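Local coordinates for ricin B-like lectin (Macrolepiota procera, PDB 4IZX), which binds glycans, here holding lactose, and is a beta-trefoil lectin of the ricin B-like family, at residues Leu108-Tyr113 with Thr120-Trp125. Numbering follows the deposited sequence.
Sequences LDLSGY and TPVQLW
With CG of Asp109 anti to the backbone N (chi1 176°) and CG of Gln123 set between its own N and carbonyl carbon (chi1 70°), the two side chains run side by side on one face of the sheet. Gln123 NE2 donates to Asp109 OD1 at 2.9 Å, nearly straight and within the amide plane, yet it meets the carboxylate from above, the two planes being 59° apart. The other oxygen, OD2, packs against CB of Trp125 and accepts from Gln133, so both ends of the carboxylate are held. The backbones of the same two residues exchange two hydrogen bonds: Asp109 N donates to Gln123 O (2.8 Å) and Gln123 N to Asp109 O (2.9 Å).

Where the strand ends, Ser111 grips Pro121 O twice: N donates at 3.0 Å and OG at 2.8 Å from a different angle. A water joins Gly112 N to Gln123 NE2. On the other face Leu110 CD1 touches Val122 CG2; it also lies 3.7 Å from the methyl CG2 of Thr120, while Leu76 of strand 76-79 packs on Val122. Strands 106-110 and 120-126 thus illustrate antiparallel pairing in a sheet that includes strand 20-23, with galactose-binding Asp22, in a ricin B-like beta-trefoil.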
ATOM      1  N   LEU A 108       1.805  -4.642   4.758  1.00  6.20           N
ATOM      2  CA  LEU A 108       0.724  -3.684   4.828  1.00  6.70           C
ATOM      3  C   LEU A 108      -0.547  -4.333   5.300  1.00  6.21           C
ATOM      4  O   LEU A 108      -0.945  -5.396   4.837  1.00  7.28           O
ATOM      5  CB  LEU A 108       0.479  -3.045   3.439  1.00  6.90           C
ATOM      6  CG  LEU A 108       1.240  -1.752   3.186  1.00  7.85           C
ATOM      7  CD1 LEU A 108       2.738  -1.938   3.253  1.00  7.51           C
ATOM      8  CD2 LEU A 108       0.855  -1.200   1.833  1.00  8.32           C
ATOM      9  N   ASP A 109      -1.266  -3.615   6.168  1.00  6.68           N
ATOM     10  CA  ASP A 109      -2.432  -4.098   6.903  1.00  6.68           C
ATOM     11  C   ASP A 109      -3.385  -2.895   6.993  1.00  6.88           C
ATOM     12  O   ASP A 109      -3.026  -1.843   7.515  1.00  7.69           O
ATOM     13  CB  ASP A 109      -1.904  -4.591   8.281  1.00  7.62           C
ATOM     14  CG  ASP A 109      -2.972  -5.045   9.245  1.00  7.85           C
ATOM     15  OD1 ASP A 109      -3.844  -4.215   9.617  1.00  8.88           O
ATOM     16  OD2 ASP A 109      -2.930  -6.231   9.645  1.00  8.26           O
ATOM     17  N   LEU A 110      -4.594  -3.066   6.473  1.00  6.71           N
ATOM     18  CA  LEU A 110      -5.631  -2.055   6.647  1.00  7.14           C
ATOM     19  C   LEU A 110      -6.176  -2.229   8.054  1.00  7.50           C
ATOM     20  O   LEU A 110      -6.692  -3.293   8.409  1.00  8.40           O
ATOM     21  CB  LEU A 110      -6.729  -2.202   5.590  1.00  6.97           C
ATOM     22  CG  LEU A 110      -7.855  -1.151   5.678  1.00  7.29           C
ATOM     23  CD1 LEU A 110      -7.320   0.270   5.519  1.00  7.87           C
ATOM     24  CD2 LEU A 110      -8.928  -1.452   4.653  1.00  7.94           C
ATOM     25  N   SER A 111      -5.985  -1.207   8.873  1.00  7.36           N
ATOM     26  CA  SER A 111      -6.188  -1.321  10.320  1.00  7.98           C
ATOM     27  C   SER A 111      -7.639  -1.547  10.692  1.00  8.38           C
ATOM     28  O   SER A 111      -8.553  -1.449   9.868  1.00  8.81           O
ATOM     29  CB  SER A 111      -5.604  -0.117  11.041  1.00  9.22           C
ATOM     30  OG  SER A 111      -6.316   1.053  10.829  1.00  9.32           O
ATOM     31  N   GLY A 112      -7.842  -1.915  11.950  1.00  9.24           N
ATOM     32  CA  GLY A 112      -9.138  -2.358  12.394  1.00 10.72           C
ATOM     33  C   GLY A 112      -9.627  -3.603  11.692  1.00  9.86           C
ATOM     34  O   GLY A 112     -10.837  -3.790  11.512  1.00 10.85           O
ATOM     35  N   TYR A 113      -8.703  -4.461  11.246  1.00  9.18           N
ATOM     36  CA  TYR A 113      -9.044  -5.699  10.535  1.00  9.45           C
ATOM     37  C   TYR A 113      -9.776  -5.398   9.251  1.00  9.70           C
ATOM     38  O   TYR A 113     -10.774  -6.040   8.892  1.00 11.14           O
ATOM     39  CB  TYR A 113      -9.801  -6.701  11.404  1.00 10.60           C
ATOM     40  CG  TYR A 113      -9.247  -6.775  12.778  1.00 10.24           C
ATOM     41  CD1 TYR A 113      -7.976  -7.235  13.039  1.00 11.07           C
ATOM     42  CD2 TYR A 113      -9.987  -6.291  13.846  1.00 11.65           C
ATOM     43  CE1 TYR A 113      -7.449  -7.246  14.302  1.00 11.55           C
ATOM     44  CE2 TYR A 113      -9.439  -6.252  15.118  1.00 13.16           C
ATOM     45  CZ  TYR A 113      -8.161  -6.739  15.332  1.00 11.60           C
ATOM     46  OH  TYR A 113      -7.623  -6.798  16.591  1.00 15.00           O
ATOM     47  N   THR A 120      -9.582   5.094   7.474  1.00  8.51           N
ATOM     48  CA  THR A 120      -8.930   4.054   8.267  1.00  7.96           C
ATOM     49  C   THR A 120      -7.425   3.988   7.939  1.00  8.04           C
ATOM     50  O   THR A 120      -7.054   3.844   6.782  1.00  8.10           O
ATOM     51  CB  THR A 120      -9.596   2.692   7.977  1.00  8.62           C
ATOM     52  OG1 THR A 120     -10.934   2.740   8.435  1.00  9.04           O
ATOM     53  CG2 THR A 120      -8.882   1.539   8.617  1.00  8.83           C
ATOM     54  N   PRO A 121      -6.551   4.060   8.937  1.00  8.08           N
ATOM     55  CA  PRO A 121      -5.115   4.080   8.606  1.00  8.09           C
ATOM     56  C   PRO A 121      -4.633   2.750   8.037  1.00  7.41           C
ATOM     57  O   PRO A 121      -5.096   1.667   8.425  1.00  7.97           O
ATOM     58  CB  PRO A 121      -4.468   4.323   9.969  1.00  9.58           C
ATOM     59  CG  PRO A 121      -5.488   5.069  10.754  1.00 10.73           C
ATOM     60  CD  PRO A 121      -6.818   4.499  10.323  1.00  9.23           C
ATOM     61  N   VAL A 122      -3.693   2.843   7.107  1.00  7.27           N
ATOM     62  CA  VAL A 122      -2.926   1.701   6.662  1.00  7.34           C
ATOM     63  C   VAL A 122      -1.639   1.643   7.505  1.00  7.63           C
ATOM     64  O   VAL A 122      -0.971   2.665   7.699  1.00  8.36           O
ATOM     65  CB  VAL A 122      -2.576   1.783   5.165  1.00  7.60           C
ATOM     66  CG1 VAL A 122      -1.803   0.546   4.706  1.00  8.76           C
ATOM     67  CG2 VAL A 122      -3.829   1.983   4.333  1.00  8.95           C
ATOM     68  N   GLN A 123      -1.331   0.450   8.020  1.00  7.55           N
ATOM     69  CA  GLN A 123      -0.275   0.211   8.960  1.00  8.33           C
ATOM     70  C   GLN A 123       0.569  -0.988   8.533  1.00  6.89           C
ATOM     71  O   GLN A 123       0.199  -1.715   7.601  1.00  7.62           O
ATOM     72  CB  GLN A 123      -0.810   0.038  10.375  1.00  8.76           C
ATOM     73  CG  GLN A 123      -1.569  -1.261  10.510  1.00  9.19           C
ATOM     74  CD  GLN A 123      -2.303  -1.456  11.821  1.00 10.55           C
ATOM     75  OE1 GLN A 123      -2.090  -0.713  12.791  1.00 14.08           O
ATOM     76  NE2 GLN A 123      -3.125  -2.503  11.882  1.00 11.12           N
ATOM     77  N   LEU A 124       1.661  -1.235   9.238  1.00  7.56           N
ATOM     78  CA  LEU A 124       2.345  -2.511   9.207  1.00  7.05           C
ATOM     79  C   LEU A 124       1.794  -3.442  10.270  1.00  7.48           C
ATOM     80  O   LEU A 124       1.421  -3.008  11.359  1.00  8.41           O
ATOM     81  CB  LEU A 124       3.845  -2.386   9.456  1.00  7.50           C
ATOM     82  CG  LEU A 124       4.598  -1.535   8.432  1.00  7.28           C
ATOM     83  CD1 LEU A 124       6.067  -1.461   8.833  1.00  8.57           C
ATOM     84  CD2 LEU A 124       4.421  -2.042   7.027  1.00  8.40           C
ATOM     85  N   TRP A 125       1.808  -4.731   9.981  1.00  8.03           N
ATOM     86  CA  TRP A 125       1.550  -5.747  10.991  1.00  7.79           C
ATOM     87  C   TRP A 125       2.245  -7.020  10.566  1.00  7.92           C
ATOM     88  O   TRP A 125       2.420  -7.290   9.356  1.00  8.80           O
ATOM     89  CB  TRP A 125       0.050  -5.996  11.170  1.00  8.34           C
ATOM     90  CG  TRP A 125      -0.314  -6.625  12.500  1.00  8.72           C
ATOM     91  CD1 TRP A 125      -0.331  -7.950  12.824  1.00  8.88           C
ATOM     92  CD2 TRP A 125      -0.619  -5.908  13.696  1.00  9.27           C
ATOM     93  NE1 TRP A 125      -0.612  -8.097  14.153  1.00 10.33           N
ATOM     94  CE2 TRP A 125      -0.772  -6.865  14.721  1.00  9.63           C
ATOM     95  CE3 TRP A 125      -0.781  -4.557  13.992  1.00 10.15           C
ATOM     96  CZ2 TRP A 125      -1.111  -6.515  16.016  1.00 11.84           C
ATOM     97  CZ3 TRP A 125      -1.123  -4.206  15.302  1.00 11.56           C
ATOM     98  CH2 TRP A 125      -1.272  -5.186  16.298  1.00 11.96           C
TER
HETATM   99  O   HOH W   1      -5.695  -2.502  13.756  1.00 15.30           O